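Local coordinates for LRA-12 (Uncultured bacterium, PDB 5AEB), which probably hydrolyses beta-lactam antibiotics, carbapenems among them, as a class B3 metallo-beta-lactamase with two zinc ions in its active site, at residues A27-Y32 with I43-G48; F168-K173 with I181-M186; L218-W223 with M249-Y254. One frame throughout, in Å; residues are numbered along the deposited sequence.

Interaction 1 (A27-Y32 with I43-G48); sequences AGNLYY and ITTKQG
Leu30 and Ile43 face each other as a non-hydrogen-bonded pair of an antiparallel beta hairpin, strand 30-32 against 41-45, the Leu30 CD1 methyl resting against the Ile43 CG1 methylene at 4.0 Å on the buried face of the sheet. The close packing continues at Asn29, third residue of the type II' turn Ala27-Leu30. Its carbonyl O takes the Thr44 N-H (3.2 Å), and the Ile43 CA-H also approaches this Asn29 O, 3.3 Å from CA. With CG held between the backbone N and the carbonyl carbon (chi1 70°), the Asn29 amide is turned toward strand 41-45, where ND2 is modelled as donating to Thr44 O; the bond is too short and the amide too crowded by Thr172 for its exact placement to be trusted. Thr151 OG1 of another strand is a second partner of ND2. Asparagine suits the place because a short amide can reach a backbone carbonyl of the next strand. On the other side, where Tyr31 and Thr44 are partly exposed, packing is looser: Thr44 OG1 lies at the edge of the Tyr31 ring, 3.6 Å from CE1. Beyond it the strand turns away at Thr45, whose N and OG1 both donate to Gly48 O, OG1 at 2.7 Å.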
loop_
_atom_site.group_PDB
_atom_site.type_symbol
_atom_site.label_atom_id
_atom_site.label_comp_id
_atom_site.label_asym_id
_atom_site.label_seq_id
_atom_site.Cartn_x
_atom_site.Cartn_y
_atom_site.Cartn_z
ATOM N N ALA A 27 5.443 12.904 7.558
ATOM C CA ALA A 27 5.598 12.947 9.021
ATOM C C ALA A 27 6.829 12.148 9.456
ATOM O O ALA A 27 7.004 11.026 9.031
ATOM C CB ALA A 27 4.345 12.400 9.696
ATOM N N GLY A 28 7.690 12.735 10.284
ATOM C CA GLY A 28 8.865 12.020 10.771
ATOM C C GLY A 28 9.710 11.500 9.611
ATOM O O GLY A 28 10.032 12.246 8.692
ATOM N N ASN A 29 10.018 10.211 9.635
ATOM C CA ASN A 29 10.768 9.590 8.571
ATOM C C ASN A 29 9.894 8.967 7.441
ATOM O O ASN A 29 10.400 8.230 6.612
ATOM C CB ASN A 29 11.810 8.613 9.144
ATOM C CG ASN A 29 11.186 7.350 9.754
ATOM O OD1 ASN A 29 9.999 7.318 10.081
ATOM N ND2 ASN A 29 11.996 6.292 9.908
ATOM N N LEU A 30 8.605 9.296 7.394
ATOM C CA LEU A 30 7.719 8.844 6.313
ATOM C C LEU A 30 7.600 9.864 5.169
ATOM O O LEU A 30 7.255 11.025 5.402
ATOM C CB LEU A 30 6.312 8.506 6.849
ATOM C CG LEU A 30 5.234 8.161 5.817
ATOM C CD1 LEU A 30 5.605 6.902 5.024
ATOM C CD2 LEU A 30 3.877 8.001 6.509
ATOM N N TYR A 31 7.858 9.414 3.947
ATOM C CA TYR A 31 7.799 10.271 2.768
ATOM C C TYR A 31 6.893 9.624 1.738
ATOM O O TYR A 31 6.774 8.376 1.661
ATOM C CB TYR A 31 9.211 10.492 2.155
ATOM C CG TYR A 31 10.228 11.149 3.081
ATOM C CD1 TYR A 31 10.826 10.428 4.100
ATOM C CD2 TYR A 31 10.615 12.491 2.906
ATOM C CE1 TYR A 31 11.729 11.009 4.947
ATOM C CE2 TYR A 31 11.553 13.090 3.741
ATOM C CZ TYR A 31 12.099 12.335 4.759
ATOM O OH TYR A 31 13.027 12.850 5.614
ATOM N N TYR A 32 6.246 10.472 0.961
ATOM C CA TYR A 32 5.452 10.070 -0.199
ATOM C C TYR A 32 6.314 10.145 -1.447
ATOM O O TYR A 32 6.833 11.237 -1.789
ATOM C CB TYR A 32 4.262 11.010 -0.396
ATOM C CG TYR A 32 3.274 10.538 -1.435
ATOM C CD1 TYR A 32 3.417 10.886 -2.779
ATOM C CD2 TYR A 32 2.196 9.726 -1.072
ATOM C CE1 TYR A 32 2.527 10.438 -3.742
ATOM C CE2 TYR A 32 1.282 9.276 -2.022
ATOM C CZ TYR A 32 1.455 9.634 -3.367
ATOM O OH TYR A 32 0.541 9.190 -4.308
ATOM N N ILE A 43 10.283 5.050 3.980
ATOM C CA ILE A 43 10.531 5.160 5.408
ATOM C C ILE A 43 12.043 5.035 5.537
ATOM O O ILE A 43 12.631 4.012 5.151
ATOM C CB ILE A 43 9.803 4.048 6.218
ATOM C CG1 ILE A 43 8.280 4.127 6.002
ATOM C CG2 ILE A 43 10.106 4.163 7.710
ATOM C CD1 ILE A 43 7.591 2.821 6.266
ATOM N N THR A 44 12.661 6.096 6.052
ATOM C CA THR A 44 14.108 6.227 6.099
ATOM C C THR A 44 14.584 5.998 7.531
ATOM O O THR A 44 14.040 6.600 8.461
ATOM C CB THR A 44 14.537 7.640 5.637
ATOM O OG1 THR A 44 13.939 8.628 6.495
ATOM C CG2 THR A 44 14.072 7.909 4.215
ATOM N N THR A 45 15.574 5.122 7.716
ATOM C CA THR A 45 16.110 4.822 9.051
ATOM C C THR A 45 17.611 4.920 8.999
ATOM O O THR A 45 18.194 5.028 7.910
ATOM C CB THR A 45 15.784 3.373 9.514
ATOM O OG1 THR A 45 16.748 2.457 8.959
ATOM C CG2 THR A 45 14.362 2.951 9.089
ATOM N N LYS A 46 18.237 4.817 10.175
ATOM C CA LYS A 46 19.698 4.726 10.289
ATOM C C LYS A 46 20.318 3.495 9.600
ATOM O O LYS A 46 21.493 3.509 9.285
ATOM C CB LYS A 46 20.167 4.824 11.759
ATOM C CG LYS A 46 19.912 3.575 12.598
ATOM C CD LYS A 46 20.835 3.494 13.805
ATOM C CE LYS A 46 20.194 2.693 14.929
ATOM N NZ LYS A 46 19.987 1.244 14.595
ATOM N N GLN A 47 19.535 2.445 9.361
ATOM C CA GLN A 47 20.054 1.233 8.693
ATOM C C GLN A 47 19.591 1.040 7.253
ATOM O O GLN A 47 19.707 -0.066 6.710
ATOM C CB GLN A 47 19.695 -0.002 9.500
ATOM C CG GLN A 47 20.613 -0.175 10.682
ATOM C CD GLN A 47 20.018 -1.087 11.698
ATOM O OE1 GLN A 47 19.211 -2.003 11.367
ATOM N NE2 GLN A 47 20.382 -0.858 12.957
ATOM N N GLY A 48 19.102 2.124 6.644
ATOM C CA GLY A 48 18.638 2.108 5.273
ATOM C C GLY A 48 17.136 2.306 5.228
ATOM O O GLY A 48 16.519 2.652 6.241
#

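Interaction 2 (F168-K173 with I181-M186); sequences FLFDTK and ILIANM
Ile181 CB sits over one face of the Phe170 ring, toward its rim, 4.1 Å from the ring centroid, a CH-pi contact in which the two side chains run alongside and point the same way. The ring's CE1 also meets Ile183 CD1 at 3.8 Å. Phe170 reaches both isoleucines because its CG lies between the backbone N and the carbonyl carbon (chi1 72°), which tips the flat ring toward the neighbouring strand; beta-branched isoleucines suit the extended backbone and give the ring a broad apolar surface. What fixes this register is the backbone ladder of an antiparallel beta hairpin, strands 166-173 and 178-184. Phe170 and Ile181 exchange two bonds, Ile181 N to Phe170 O being 2.7 Å, and Phe168 and Ile183 exchange two more. Between them Leu169 and Leu182 form a non-hydrogen-bonded pair and project from the other face, where Leu182 packs on Tyr254 of helix 251-267. Farther along, Thr172 also borders Ile181, though the rotation of its side chain is doubtful. In the next shell, Leu153 of strand 151-157 touches both Phe168 and Phe170, while Asp171 OD1 forms a salt bridge with Arg180 NE.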
loop_
_atom_site.group_PDB
_atom_site.type_symbol
_atom_site.label_atom_id
_atom_site.label_comp_id
_atom_site.label_asym_id
_atom_site.label_seq_id
_atom_site.Cartn_x
_atom_site.Cartn_y
_atom_site.Cartn_z
ATOM N N PHE A 168 0.053 -1.338 7.580
ATOM C CA PHE A 168 1.204 -1.236 8.443
ATOM C C PHE A 168 0.991 -0.110 9.441
ATOM O O PHE A 168 0.604 0.999 9.091
ATOM C CB PHE A 168 2.516 -1.021 7.666
ATOM C CG PHE A 168 2.764 -2.058 6.623
ATOM C CD1 PHE A 168 3.390 -3.250 6.951
ATOM C CD2 PHE A 168 2.317 -1.865 5.323
ATOM C CE1 PHE A 168 3.595 -4.236 5.981
ATOM C CE2 PHE A 168 2.517 -2.823 4.357
ATOM C CZ PHE A 168 3.141 -4.024 4.693
ATOM N N LEU A 169 1.236 -0.443 10.693
ATOM C CA LEU A 169 1.132 0.465 11.813
ATOM C C LEU A 169 2.538 0.640 12.411
ATOM O O LEU A 169 3.231 -0.357 12.724
ATOM C CB LEU A 169 0.191 -0.158 12.847
ATOM C CG LEU A 169 -0.244 0.577 14.112
ATOM C CD1 LEU A 169 -1.094 1.781 13.705
ATOM C CD2 LEU A 169 -1.064 -0.447 14.940
ATOM N N PHE A 170 2.974 1.899 12.524
ATOM C CA PHE A 170 4.298 2.213 13.080
ATOM C C PHE A 170 4.386 3.635 13.611
ATOM O O PHE A 170 3.664 4.533 13.144
ATOM C CB PHE A 170 5.431 1.991 12.057
ATOM C CG PHE A 170 5.468 3.016 10.964
ATOM C CD1 PHE A 170 4.527 2.981 9.919
ATOM C CD2 PHE A 170 6.436 4.027 10.971
ATOM C CE1 PHE A 170 4.531 3.942 8.913
ATOM C CE2 PHE A 170 6.467 4.977 9.946
ATOM C CZ PHE A 170 5.517 4.946 8.926
ATOM N N ASP A 171 5.281 3.810 14.586
ATOM C CA ASP A 171 5.627 5.116 15.120
ATOM C C ASP A 171 6.826 5.749 14.408
ATOM O O ASP A 171 7.802 5.066 14.129
ATOM C CB ASP A 171 5.925 4.991 16.613
ATOM C CG ASP A 171 4.707 4.629 17.400
ATOM O OD1 ASP A 171 3.613 5.109 17.035
ATOM O OD2 ASP A 171 4.815 3.882 18.387
ATOM N N THR A 172 6.712 7.038 14.082
ATOM C CA THR A 172 7.862 7.872 13.744
ATOM C C THR A 172 7.926 9.081 14.637
ATOM O O THR A 172 6.949 9.428 15.295
ATOM C CB THR A 172 7.743 8.594 12.399
ATOM O OG1 THR A 172 6.525 8.278 11.745
ATOM C CG2 THR A 172 8.911 8.333 11.551
ATOM N N LYS A 173 9.047 9.787 14.565
ATOM C CA LYS A 173 9.183 11.047 15.262
ATOM C C LYS A 173 9.888 12.105 14.405
ATOM O O LYS A 173 10.736 11.787 13.557
ATOM C CB LYS A 173 9.918 10.832 16.583
ATOM C CG LYS A 173 11.345 10.333 16.411
ATOM C CD LYS A 173 12.098 10.307 17.734
ATOM C CE LYS A 173 11.732 9.105 18.593
ATOM N NZ LYS A 173 12.342 9.230 19.952
ATOM N N ILE A 181 1.481 6.095 12.830
ATOM C CA ILE A 181 1.043 6.147 11.442
ATOM C C ILE A 181 0.406 4.809 11.029
ATOM O O ILE A 181 0.987 3.766 11.282
ATOM C CB ILE A 181 2.245 6.384 10.507
ATOM C CG1 ILE A 181 3.077 7.618 10.954
ATOM C CG2 ILE A 181 1.787 6.436 9.052
ATOM C CD1 ILE A 181 2.554 8.933 10.423
ATOM N N LEU A 182 -0.784 4.862 10.420
ATOM C CA LEU A 182 -1.392 3.724 9.708
ATOM C C LEU A 182 -1.259 3.895 8.203
ATOM O O LEU A 182 -1.780 4.871 7.615
ATOM C CB LEU A 182 -2.879 3.620 10.028
ATOM C CG LEU A 182 -3.731 2.513 9.387
ATOM C CD1 LEU A 182 -3.243 1.123 9.756
ATOM C CD2 LEU A 182 -5.164 2.708 9.824
ATOM N N ILE A 183 -0.540 2.978 7.575
ATOM C CA ILE A 183 -0.561 2.914 6.119
ATOM C C ILE A 183 -1.641 1.897 5.840
ATOM O O ILE A 183 -1.414 0.706 6.017
ATOM C CB ILE A 183 0.773 2.455 5.532
ATOM C CG1 ILE A 183 1.895 3.449 5.920
ATOM C CG2 ILE A 183 0.637 2.261 4.020
ATOM C CD1 ILE A 183 3.275 2.994 5.498
ATOM N N ALA A 184 -2.837 2.367 5.470
ATOM C CA ALA A 184 -3.995 1.469 5.435
ATOM C C ALA A 184 -4.271 0.986 4.043
ATOM O O ALA A 184 -4.198 1.763 3.052
ATOM C CB ALA A 184 -5.248 2.149 5.990
ATOM N N ASN A 185 -4.607 -0.297 3.945
ATOM C CA ASN A 185 -5.241 -0.730 2.726
ATOM C C ASN A 185 -6.763 -0.714 2.908
ATOM O O ASN A 185 -7.310 -1.576 3.584
ATOM C CB ASN A 185 -4.759 -2.086 2.267
ATOM C CG ASN A 185 -5.099 -2.308 0.818
ATOM O OD1 ASN A 185 -6.100 -2.982 0.501
ATOM N ND2 ASN A 185 -4.369 -1.621 -0.066
ATOM N N MET A 186 -7.442 0.261 2.314
ATOM C CA MET A 186 -8.919 0.398 2.492
ATOM C C MET A 186 -9.638 -0.830 1.872
ATOM O O MET A 186 -9.276 -1.262 0.775
ATOM C CB MET A 186 -9.436 1.718 1.886
ATOM C CG MET A 186 -8.698 2.970 2.402
ATOM S SD MET A 186 -8.547 2.971 4.197
ATOM C CE MET A 186 -10.186 3.516 4.685
#

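Interaction 3 (L218-W223 with M249-Y254); sequences LSFDIW and MDRKGY
Phe220 drives its edge into the face of Tyr254, and Tyr254 in turn presents its own edge to the face of Trp223, so three rings make a chain of T-shaped contacts. In the first, Phe220 CZ stands over the centre of the tyrosine ring, 3.6 Å from Tyr254 CD2, with the planes at 76°; in the second, Tyr254 CD1 comes 3.7 Å from Trp223 CD2. Tyr254 reaches both because CG is anti to its backbone N (chi1 -179°), carrying the ring away from the helix while CB settles over the indole, 3.7 Å from the centroid of the five-membered ring. Large aromatics suit this seam: flat rings pack between helix 251-267 and the chain leading into strand 222-225, and the tyrosine hydroxyl and indole N-H still find acceptors. Tyr254 OH reaches Met215 O, and Trp223 NE1 donates to Asp250 O at 2.8 Å, arriving from above the carbonyl plane. That oxygen also accepts from Tyr254 N in the first turn of helix 251-267, whose N-cap is Asp250: OD1 takes the Gly253 N-H at 2.9 Å while OD2 pairs with Lys236. Gly253, bare of side chain, lets Trp223 CZ2 close to 3.6 Å from its carbonyl C. With Tyr254 CD2 over the centre of one face, the Arg251 guanidinium sends NH1 to Leu218 O at 2.7 Å, the oxygen lying in the guanidinium plane; NH2 is held by Asp255 and Lys216 O. At the other end, Met249, extended beyond CG, brings CG to 3.3 Å from Asp221 O and crosses Ile222 at an angle, CG against CG1, while a water bridges Asp221 O and Asp250 N, donating to the carbonyl and accepting from the amide.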
loop_
_atom_site.group_PDB
_atom_site.type_symbol
_atom_site.label_atom_id
_atom_site.label_comp_id
_atom_site.label_asym_id
_atom_site.label_seq_id
_atom_site.Cartn_x
_atom_site.Cartn_y
_atom_site.Cartn_z
ATOM N N LEU A 218 -8.817 0.346 15.080
ATOM C CA LEU A 218 -7.428 0.776 15.094
ATOM C C LEU A 218 -7.327 2.224 15.629
ATOM O O LEU A 218 -8.246 3.022 15.418
ATOM C CB LEU A 218 -6.858 0.713 13.689
ATOM C CG LEU A 218 -6.589 -0.708 13.158
ATOM C CD1 LEU A 218 -6.113 -0.704 11.722
ATOM C CD2 LEU A 218 -5.587 -1.413 14.066
ATOM N N SER A 219 -6.244 2.542 16.337
ATOM C CA SER A 219 -5.930 3.945 16.642
ATOM C C SER A 219 -4.535 4.384 16.170
ATOM O O SER A 219 -3.565 3.602 16.184
ATOM C CB SER A 219 -6.155 4.287 18.123
ATOM O OG SER A 219 -5.591 3.291 18.918
ATOM N N PHE A 220 -4.475 5.659 15.761
ATOM C CA PHE A 220 -3.319 6.258 15.104
ATOM C C PHE A 220 -3.568 7.788 15.044
ATOM O O PHE A 220 -4.724 8.273 15.231
ATOM C CB PHE A 220 -3.200 5.703 13.664
ATOM C CG PHE A 220 -4.507 5.739 12.916
ATOM C CD1 PHE A 220 -4.936 6.912 12.277
ATOM C CD2 PHE A 220 -5.338 4.610 12.885
ATOM C CE1 PHE A 220 -6.182 6.958 11.631
ATOM C CE2 PHE A 220 -6.562 4.661 12.232
ATOM C CZ PHE A 220 -6.998 5.828 11.614
ATOM N N ASP A 221 -2.504 8.520 14.750
ATOM C CA ASP A 221 -2.551 9.959 14.602
ATOM C C ASP A 221 -2.794 10.307 13.135
ATOM O O ASP A 221 -3.571 11.201 12.832
ATOM C CB ASP A 221 -1.224 10.544 15.084
ATOM C CG ASP A 221 -0.986 10.282 16.573
ATOM O OD1 ASP A 221 -1.922 10.611 17.368
ATOM O OD2 ASP A 221 0.088 9.742 16.961
ATOM N N ILE A 222 -2.138 9.559 12.242
ATOM C CA ILE A 222 -2.149 9.792 10.799
ATOM C C ILE A 222 -2.438 8.488 10.041
ATOM O O ILE A 222 -1.903 7.417 10.383
ATOM C CB ILE A 222 -0.781 10.370 10.337
ATOM C CG1 ILE A 222 -0.568 11.768 10.975
ATOM C CG2 ILE A 222 -0.626 10.342 8.807
ATOM C CD1 ILE A 222 0.825 12.314 10.749
ATOM N N TRP A 223 -3.335 8.570 9.064
ATOM C CA TRP A 223 -3.581 7.456 8.182
ATOM C C TRP A 223 -3.303 7.883 6.773
ATOM O O TRP A 223 -3.587 9.044 6.365
ATOM C CB TRP A 223 -4.993 6.912 8.313
ATOM C CG TRP A 223 -6.097 7.816 7.809
ATOM C CD1 TRP A 223 -6.580 8.969 8.413
ATOM C CD2 TRP A 223 -6.910 7.659 6.585
ATOM N NE1 TRP A 223 -7.577 9.523 7.670
ATOM C CE2 TRP A 223 -7.831 8.787 6.563
ATOM C CE3 TRP A 223 -6.958 6.725 5.547
ATOM C CZ2 TRP A 223 -8.758 8.975 5.533
ATOM C CZ3 TRP A 223 -7.899 6.911 4.526
ATOM C CH2 TRP A 223 -8.784 8.010 4.525
ATOM N N MET A 249 -3.867 14.396 10.007
ATOM C CA MET A 249 -4.677 13.950 11.119
ATOM C C MET A 249 -6.145 14.115 10.712
ATOM O O MET A 249 -6.613 15.238 10.490
ATOM C CB MET A 249 -4.322 14.718 12.386
ATOM C CG MET A 249 -2.919 14.418 12.939
ATOM S SD MET A 249 -2.590 15.378 14.470
ATOM C CE MET A 249 -0.888 14.869 14.728
ATOM N N ASP A 250 -6.867 13.001 10.583
ATOM C CA ASP A 250 -8.186 13.025 9.918
ATOM C C ASP A 250 -8.981 11.777 10.265
ATOM O O ASP A 250 -9.319 10.969 9.394
ATOM C CB ASP A 250 -7.991 13.180 8.382
ATOM C CG ASP A 250 -9.310 13.260 7.602
ATOM O OD1 ASP A 250 -10.333 13.724 8.160
ATOM O OD2 ASP A 250 -9.339 12.837 6.415
ATOM N N ARG A 251 -9.277 11.611 11.549
ATOM C CA ARG A 251 -10.057 10.492 11.968
ATOM C C ARG A 251 -11.438 10.458 11.308
ATOM O O ARG A 251 -11.881 9.384 10.876
ATOM C CB ARG A 251 -10.134 10.432 13.495
ATOM C CG ARG A 251 -10.839 9.196 14.031
ATOM C CD ARG A 251 -10.127 7.916 13.656
ATOM N NE ARG A 251 -11.064 6.791 13.756
ATOM C CZ ARG A 251 -10.734 5.565 14.149
ATOM N NH1 ARG A 251 -9.473 5.265 14.474
ATOM N NH2 ARG A 251 -11.673 4.623 14.185
ATOM N N LYS A 252 -12.091 11.620 11.188
ATOM C CA LYS A 252 -13.410 11.707 10.530
ATOM C C LYS A 252 -13.331 11.155 9.104
ATOM O O LYS A 252 -14.207 10.392 8.697
ATOM C CB LYS A 252 -13.981 13.142 10.496
ATOM C CG LYS A 252 -15.459 13.172 10.107
ATOM C CD LYS A 252 -16.113 14.546 10.121
ATOM C CE LYS A 252 -15.341 15.524 9.260
ATOM N NZ LYS A 252 -15.311 15.115 7.845
ATOM N N GLY A 253 -12.271 11.532 8.366
ATOM C CA GLY A 253 -12.108 11.065 6.984
ATOM C C GLY A 253 -12.039 9.546 6.910
ATOM O O GLY A 253 -12.675 8.918 6.071
ATOM N N TYR A 254 -11.257 8.966 7.813
ATOM C CA TYR A 254 -11.091 7.533 7.936
ATOM C C TYR A 254 -12.418 6.798 8.252
ATOM O O TYR A 254 -12.791 5.835 7.561
ATOM C CB TYR A 254 -10.035 7.258 8.997
ATOM C CG TYR A 254 -9.704 5.807 9.261
ATOM C CD1 TYR A 254 -8.802 5.122 8.438
ATOM C CD2 TYR A 254 -10.251 5.135 10.359
ATOM C CE1 TYR A 254 -8.462 3.808 8.689
ATOM C CE2 TYR A 254 -9.913 3.812 10.636
ATOM C CZ TYR A 254 -9.023 3.150 9.778
ATOM O OH TYR A 254 -8.641 1.840 10.015
HETATM O O HOH W 1 -5.880 10.552 11.464
#

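The three contacts follow one another along the chain, each closing before the next opens. Interaction 1 belongs to the seven-stranded sheet, interaction 2 to the five-stranded one, with about 12 Å between their centres; Leu30 CD2 meets Ile181 CG2 at 3.6 Å where the two sheets pack together. Interactions 2 and 3, centres about 10 Å apart, share the second sheet through neighbouring strands 178-184 and 222-225, and the start of helix 251-267 packs on it at Leu182 and Trp223. In this alpha-beta/beta-alpha sandwich of metallo-beta-lactamases, interactions 2 and 3 belong to the framework near the zinc site, the Ile183 and Trp223 side chains about 12 and 13 Å from a bound zinc ion, whereas interaction 1 lies away from it.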